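PDB 2HQ7: protein, related to general stress protein 26(GS26) of B.subtilis from Clostridium acetobutylicum, which is of uncharacterised function but, as a member of the pyridoxamine 5'-phosphate oxidase family, probably binds a flavin cofactor and acts as an oxidoreductase. Local coordinates for residues Ile9-Leu14 and Ala79-Val84; Leu40-Asp43 and Lys47-Leu50. One frame throughout, in Å; residues are numbered along the deposited sequence.

Both contacts involve the same antiparallel sheet, curled as in the FMN-binding split barrel of this family, and their centres lie about 14 Å apart. Contact 1 lays the N-terminal helix 5-16 against strand 79-90, whereas contact 2 pairs the turn-side ends of hairpin strands 32-43 and 47-53. Along the chain the helix comes first, the two hairpin strands follow, and strand 79-90 comes last, so the hairpin falls wholly within the sequence that contact 1 spans. The two meet directly: strand 79-90 touches the hairpin where Leu83 CD1 lies 3.4 Å from Phe48 CE1. Asn12 OD1 lies 3.6 Å from His42 CE1, so through Asn12 the helix packs on the hairpin as well.

Contact 1: residues Ile9-Leu14 and Ala79-Val84; sequences IESNEL and AGLMLV
Leu14 and Leu81 meet because each swings CG anti to its own backbone N, with chi1 -166° in Leu14 and 163° in Leu81. The two side chains then run past each other in opposite directions instead of meeting end to end. Leu14 leads with a single methyl, CD2, which settles 3.8 Å from Leu81 CB at the root of the strand residue. That methyl also packs against the main chain where Gly80 joins Leu81, passing 3.9 Å from Gly80 C.

Leu81 extends its branches the other way, toward Ser11 one helical turn earlier. Its CD2 lies 3.8 Å from Ser11 CB, while CD1 comes within 3.9 Å of Ser11 OG. Ser11 thus meets the leucine with both CB and its hydroxyl oxygen. Its hydroxyl turns back along the helix to make a weak hydrogen bond with Phe7 O, which gives this buried polar atom a partner within its own helix. Ser11 CA and Leu81 CA are the nearest pair of CA atoms, 6.6 Å apart. The interface is small (176 Å² buried) and rests on van der Waals packing.

Helix and strand cross almost at right angles, at -93°, so the helix touches the strand over a short length around Gly80 and Leu81. Such a helix laid across a curled sheet fits the split-barrel fold of the family. Phe72 of strand 67-74 packs on both leucines, Tyr129 of strand 117-131 touches Ser11, and Leu45 from the turn of the neighbouring hairpin reaches Ser11 and Leu81. Further along strand 79-90, Met82 and Val84 pack on Ile34 and Tyr31 of the second subunit.

Contact 2: residues Leu40-Asp43 and Lys47-Leu50; sequences LKHD and KFWL
Lys41 and Trp49 lie side by side on one face of the hairpin, pointing the same way. The lysine's aliphatic chain runs past the six-membered part of the indole, with Lys41 CG 3.6 Å from Trp49 CE3. Its chi1 of 177° puts CG anti to the backbone N and, with chi2 also extended, lays CG and CD alongside the ring. Further along, the backbone N of Asp43 lies at the indole edge, near its plane.

On the other face His42 meets Phe48 through its CB. This carbon sits over one face of the phenyl ring, 3.9 Å from the centroid and offset toward the rim, a CH-pi contact. The imidazole itself is nearly parallel to the phenyl plane, at 16°, but slid so far along that the rings barely overlap.

The main chain sets these pairings. Trp49 N donates an almost straight bond to Lys41 O at 2.8 Å, and Asp43 N bonds to Lys47 O; the return bond from Lys47 N to Asp43 O is weak. At the other end Leu40 and Lys41 both face Trp49, forming a classic beta bulge in this antiparallel hairpin. Trp49 O accepts from both, 2.8 Å from Leu40 N and 3.2 Å from Lys41 N. Leu40 CB also lies 3.4 Å from Trp49 O, and its CD1 reaches toward Leu50 O.

Further out, His42 is held at both ring nitrogens: ND1 hydrogen-bonds to Gly44 O in the turn, and NE2 to Glu16 OE2 of helix 5-16, a carboxylate that would probably polarise the imidazole. Phe48 meets the ring of Phe72 and packs on Val15, while Leu99 of helix 93-99 touches Leu40, Lys41 and Trp49.

Contact 1: residues Ile9-Leu14 and Ala79-Val84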
ATOM      1  N   ILE B   9      -2.208  18.953 -10.269  1.00 57.88           N
ATOM      2  CA  ILE B   9      -1.044  19.646  -9.696  1.00 57.08           C
ATOM      3  C   ILE B   9      -0.776  19.180  -8.255  1.00 55.72           C
ATOM      4  O   ILE B   9       0.376  18.938  -7.905  1.00 58.22           O
ATOM      5  CB  ILE B   9      -1.195  21.214  -9.744  1.00 58.62           C
ATOM      6  CG1 ILE B   9      -1.233  21.720 -11.199  1.00 59.82           C
ATOM      7  CG2 ILE B   9      -0.056  21.905  -8.989  1.00 54.57           C
ATOM      8  CD1 ILE B   9      -1.567  23.208 -11.335  1.00 55.90           C
ATOM      9  N   GLU B  10      -1.826  19.037  -7.436  1.00 53.04           N
ATOM     10  CA  GLU B  10      -1.677  18.558  -6.050  1.00 51.71           C
ATOM     11  C   GLU B  10      -1.209  17.090  -6.005  1.00 51.18           C
ATOM     12  O   GLU B  10      -0.256  16.762  -5.301  1.00 51.57           O
ATOM     13  CB  GLU B  10      -2.981  18.717  -5.268  1.00 51.59           C
ATOM     14  CG  GLU B  10      -2.798  19.076  -3.793  1.00 52.47           C
ATOM     15  N   SER B  11      -1.881  16.224  -6.763  1.00 48.81           N
ATOM     16  CA  SER B  11      -1.442  14.848  -6.954  1.00 47.17           C
ATOM     17  C   SER B  11      -0.042  14.792  -7.520  1.00 47.89           C
ATOM     18  O   SER B  11       0.707  13.864  -7.206  1.00 48.79           O
ATOM     19  CB  SER B  11      -2.355  14.107  -7.926  1.00 44.70           C
ATOM     20  OG  SER B  11      -3.661  13.964  -7.416  1.00 41.57           O
ATOM     21  N   ASN B  12       0.323  15.740  -8.381  1.00 47.71           N
ATOM     22  CA  ASN B  12       1.684  15.700  -8.930  1.00 48.40           C
ATOM     23  C   ASN B  12       2.725  16.022  -7.887  1.00 47.09           C
ATOM     24  O   ASN B  12       3.755  15.346  -7.825  1.00 48.50           O
ATOM     25  CB  ASN B  12       1.870  16.588 -10.160  1.00 50.64           C
ATOM     26  CG  ASN B  12       1.848  15.788 -11.453  1.00 55.77           C
ATOM     27  OD1 ASN B  12       2.906  15.474 -12.015  1.00 62.36           O
ATOM     28  ND2 ASN B  12       0.644  15.412 -11.907  1.00 59.57           N
ATOM     29  N   GLU B  13       2.461  17.037  -7.069  1.00 45.42           N
ATOM     30  CA  GLU B  13       3.340  17.343  -5.949  1.00 45.53           C
ATOM     31  C   GLU B  13       3.473  16.098  -5.096  1.00 44.48           C
ATOM     32  O   GLU B  13       4.579  15.726  -4.698  1.00 47.26           O
ATOM     33  CB  GLU B  13       2.805  18.504  -5.098  1.00 43.84           C
ATOM     34  N   LEU B  14       2.349  15.449  -4.827  1.00 42.70           N
ATOM     35  CA  LEU B  14       2.344  14.224  -4.026  1.00 44.65           C
ATOM     36  C   LEU B  14       3.286  13.189  -4.586  1.00 45.91           C
ATOM     37  O   LEU B  14       4.104  12.627  -3.861  1.00 48.00           O
ATOM     38  CB  LEU B  14       0.947  13.622  -3.954  1.00 42.93           C
ATOM     39  CG  LEU B  14       0.746  12.543  -2.896  1.00 45.64           C
ATOM     40  CD1 LEU B  14       1.591  12.788  -1.621  1.00 42.10           C
ATOM     41  CD2 LEU B  14      -0.753  12.470  -2.568  1.00 48.81           C
ATOM     42  N   ALA B  79      -3.548  12.579   3.384  1.00 42.27           N
ATOM     43  CA  ALA B  79      -3.922  12.568   1.995  1.00 36.66           C
ATOM     44  C   ALA B  79      -3.142  11.448   1.324  1.00 35.34           C
ATOM     45  O   ALA B  79      -2.037  11.074   1.731  1.00 32.23           O
ATOM     46  CB  ALA B  79      -3.634  13.920   1.319  1.00 31.46           C
ATOM     47  N   GLY B  80      -3.753  10.908   0.298  1.00 33.22           N
ATOM     48  CA  GLY B  80      -3.125   9.893  -0.488  1.00 33.73           C
ATOM     49  C   GLY B  80      -3.669   9.915  -1.886  1.00 31.36           C
ATOM     50  O   GLY B  80      -4.728  10.469  -2.157  1.00 34.02           O
ATOM     51  N   LEU B  81      -2.941   9.279  -2.783  1.00 32.34           N
ATOM     52  CA  LEU B  81      -3.361   9.153  -4.144  1.00 26.47           C
ATOM     53  C   LEU B  81      -3.196   7.705  -4.538  1.00 29.16           C
ATOM     54  O   LEU B  81      -2.125   7.154  -4.344  1.00 28.26           O
ATOM     55  CB  LEU B  81      -2.460  10.035  -4.999  1.00 25.57           C
ATOM     56  CG  LEU B  81      -2.497   9.721  -6.504  1.00 23.93           C
ATOM     57  CD1 LEU B  81      -3.838  10.101  -7.051  1.00 22.54           C
ATOM     58  CD2 LEU B  81      -1.405  10.515  -7.219  1.00 18.35           C
HETATM   59  N   MSE B  82      -4.226   7.087  -5.118  1.00 30.24           N
HETATM   60  CA  MSE B  82      -4.094   5.734  -5.631  1.00 30.34           C
HETATM   61  C   MSE B  82      -4.345   5.727  -7.115  1.00 27.74           C
HETATM   62  O   MSE B  82      -5.333   6.294  -7.579  1.00 26.05           O
HETATM   63  CB  MSE B  82      -5.103   4.789  -4.987  1.00 29.55           C
HETATM   64  CG  MSE B  82      -5.190   3.452  -5.711  1.00 38.84           C
HETATM   65 SE   MSE B  82      -6.597   2.296  -5.155  0.75 50.68          SE
HETATM   66  CE  MSE B  82      -8.229   3.045  -5.961  1.00 33.05           C
ATOM     67  N   LEU B  83      -3.489   5.016  -7.850  1.00 25.33           N
ATOM     68  CA  LEU B  83      -3.663   4.850  -9.281  1.00 25.95           C
ATOM     69  C   LEU B  83      -3.766   3.385  -9.553  1.00 25.36           C
ATOM     70  O   LEU B  83      -2.997   2.597  -8.977  1.00 24.30           O
ATOM     71  CB  LEU B  83      -2.482   5.412 -10.061  1.00 26.39           C
ATOM     72  CG  LEU B  83      -2.185   6.897  -9.826  1.00 19.24           C
ATOM     73  CD1 LEU B  83      -0.806   7.246 -10.442  1.00 28.98           C
ATOM     74  CD2 LEU B  83      -3.279   7.842 -10.375  1.00 19.84           C
ATOM     75  N   VAL B  84      -4.673   3.032 -10.463  1.00 24.86           N
ATOM     76  CA  VAL B  84      -4.976   1.657 -10.822  1.00 25.05           C
ATOM     77  C   VAL B  84      -4.688   1.429 -12.311  1.00 25.13           C
ATOM     78  O   VAL B  84      -4.985   2.278 -13.161  1.00 25.95           O
ATOM     79  CB  VAL B  84      -6.446   1.326 -10.504  1.00 24.13           C
ATOM     80  CG1 VAL B  84      -6.828  -0.095 -11.090  1.00 28.22           C
ATOM     81  CG2 VAL B  84      -6.677   1.404  -9.050  1.00 29.78           C
TER

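Contact 2: residues Leu40-Asp43 and Lys47-Leu50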
ATOM      1  N   LEU B  40      11.593   5.569 -10.834  1.00 34.49           N
ATOM      2  CA  LEU B  40      12.660   6.016 -11.710  1.00 33.09           C
ATOM      3  C   LEU B  40      12.195   7.251 -12.495  1.00 33.96           C
ATOM      4  O   LEU B  40      12.945   8.195 -12.678  1.00 33.46           O
ATOM      5  CB  LEU B  40      13.042   4.902 -12.687  1.00 32.03           C
ATOM      6  CG  LEU B  40      13.636   3.655 -12.064  1.00 26.13           C
ATOM      7  CD1 LEU B  40      13.858   2.565 -13.150  1.00 36.41           C
ATOM      8  CD2 LEU B  40      14.899   3.881 -11.279  1.00 36.52           C
ATOM      9  N   LYS B  41      10.954   7.245 -12.943  1.00 31.69           N
ATOM     10  CA  LYS B  41      10.465   8.319 -13.802  1.00 32.73           C
ATOM     11  C   LYS B  41       8.959   8.306 -13.805  1.00 31.01           C
ATOM     12  O   LYS B  41       8.340   7.253 -13.612  1.00 28.60           O
ATOM     13  CB  LYS B  41      10.970   8.109 -15.255  1.00 31.14           C
ATOM     14  CG  LYS B  41      10.456   9.154 -16.261  1.00 34.16           C
ATOM     15  CD  LYS B  41      11.020   8.990 -17.649  1.00 35.33           C
ATOM     16  CE  LYS B  41      10.700  10.230 -18.512  1.00 41.00           C
ATOM     17  NZ  LYS B  41      11.609  11.345 -18.180  1.00 46.77           N
ATOM     18  N   HIS B  42       8.356   9.463 -14.026  1.00 29.00           N
ATOM     19  CA  HIS B  42       6.957   9.455 -14.368  1.00 29.98           C
ATOM     20  C   HIS B  42       6.583  10.495 -15.396  1.00 32.84           C
ATOM     21  O   HIS B  42       7.316  11.469 -15.598  1.00 31.64           O
ATOM     22  CB  HIS B  42       6.101   9.618 -13.119  1.00 31.33           C
ATOM     23  CG  HIS B  42       6.193  10.961 -12.494  1.00 26.19           C
ATOM     24  ND1 HIS B  42       5.162  11.872 -12.541  1.00 31.69           N
ATOM     25  CD2 HIS B  42       7.193  11.550 -11.797  1.00 32.81           C
ATOM     26  CE1 HIS B  42       5.523  12.967 -11.888  1.00 33.58           C
ATOM     27  NE2 HIS B  42       6.756  12.801 -11.439  1.00 26.52           N
ATOM     28  N   ASP B  43       5.448  10.246 -16.056  1.00 33.61           N
ATOM     29  CA  ASP B  43       4.830  11.200 -16.941  1.00 35.31           C
ATOM     30  C   ASP B  43       3.473  11.611 -16.377  1.00 35.35           C
ATOM     31  O   ASP B  43       2.459  10.952 -16.611  1.00 34.33           O
ATOM     32  CB  ASP B  43       4.666  10.597 -18.335  1.00 37.56           C
ATOM     33  CG  ASP B  43       4.067  11.588 -19.339  1.00 44.51           C
ATOM     34  OD1 ASP B  43       4.018  12.803 -19.044  1.00 44.35           O
ATOM     35  OD2 ASP B  43       3.651  11.148 -20.429  1.00 47.82           O
ATOM     36  N   LYS B  47       1.859   7.574 -16.499  1.00 32.42           N
ATOM     37  CA  LYS B  47       2.868   6.532 -16.691  1.00 32.88           C
ATOM     38  C   LYS B  47       3.973   6.656 -15.654  1.00 29.31           C
ATOM     39  O   LYS B  47       4.475   7.746 -15.375  1.00 28.87           O
ATOM     40  CB  LYS B  47       3.463   6.559 -18.127  1.00 33.30           C
ATOM     41  CG  LYS B  47       3.124   5.339 -18.984  1.00 39.74           C
ATOM     42  CD  LYS B  47       3.889   5.299 -20.324  1.00 36.34           C
ATOM     43  CE  LYS B  47       3.436   4.157 -21.261  1.00 47.93           C
ATOM     44  NZ  LYS B  47       4.413   3.859 -22.394  1.00 47.41           N
ATOM     45  N   PHE B  48       4.331   5.517 -15.073  1.00 29.07           N
ATOM     46  CA  PHE B  48       5.395   5.448 -14.078  1.00 28.41           C
ATOM     47  C   PHE B  48       6.387   4.369 -14.468  1.00 27.87           C
ATOM     48  O   PHE B  48       6.011   3.265 -14.847  1.00 26.75           O
ATOM     49  CB  PHE B  48       4.808   5.129 -12.723  1.00 29.65           C
ATOM     50  CG  PHE B  48       4.043   6.256 -12.146  1.00 26.11           C
ATOM     51  CD1 PHE B  48       2.786   6.581 -12.656  1.00 30.63           C
ATOM     52  CD2 PHE B  48       4.587   7.038 -11.163  1.00 30.58           C
ATOM     53  CE1 PHE B  48       2.075   7.631 -12.168  1.00 33.34           C
ATOM     54  CE2 PHE B  48       3.861   8.099 -10.653  1.00 32.26           C
ATOM     55  CZ  PHE B  48       2.615   8.397 -11.171  1.00 30.00           C
ATOM     56  N   TRP B  49       7.654   4.656 -14.305  1.00 23.87           N
ATOM     57  CA  TRP B  49       8.691   3.654 -14.522  1.00 27.69           C
ATOM     58  C   TRP B  49       9.301   3.429 -13.159  1.00 28.42           C
ATOM     59  O   TRP B  49       9.682   4.385 -12.482  1.00 25.95           O
ATOM     60  CB  TRP B  49       9.740   4.183 -15.508  1.00 29.16           C
ATOM     61  CG  TRP B  49       9.257   4.243 -16.917  1.00 24.13           C
ATOM     62  CD1 TRP B  49       9.399   3.287 -17.861  1.00 26.69           C
ATOM     63  CD2 TRP B  49       8.547   5.320 -17.541  1.00 23.98           C
ATOM     64  NE1 TRP B  49       8.802   3.683 -19.024  1.00 28.39           N
ATOM     65  CE2 TRP B  49       8.328   4.958 -18.864  1.00 23.77           C
ATOM     66  CE3 TRP B  49       8.144   6.583 -17.120  1.00 23.65           C
ATOM     67  CZ2 TRP B  49       7.639   5.776 -19.755  1.00 27.10           C
ATOM     68  CZ3 TRP B  49       7.479   7.396 -17.988  1.00 29.81           C
ATOM     69  CH2 TRP B  49       7.242   6.997 -19.313  1.00 26.46           C
ATOM     70  N   LEU B  50       9.348   2.173 -12.747  1.00 29.23           N
ATOM     71  CA  LEU B  50       9.718   1.860 -11.378  1.00 28.44           C
ATOM     72  C   LEU B  50      10.821   0.851 -11.354  1.00 30.14           C
ATOM     73  O   LEU B  50      10.979   0.060 -12.298  1.00 28.62           O
ATOM     74  CB  LEU B  50       8.518   1.283 -10.633  1.00 27.68           C
ATOM     75  CG  LEU B  50       7.210   2.054 -10.600  1.00 23.27           C
ATOM     76  CD1 LEU B  50       6.125   1.145 -10.107  1.00 29.56           C
ATOM     77  CD2 LEU B  50       7.342   3.345  -9.696  1.00 26.75           C
TER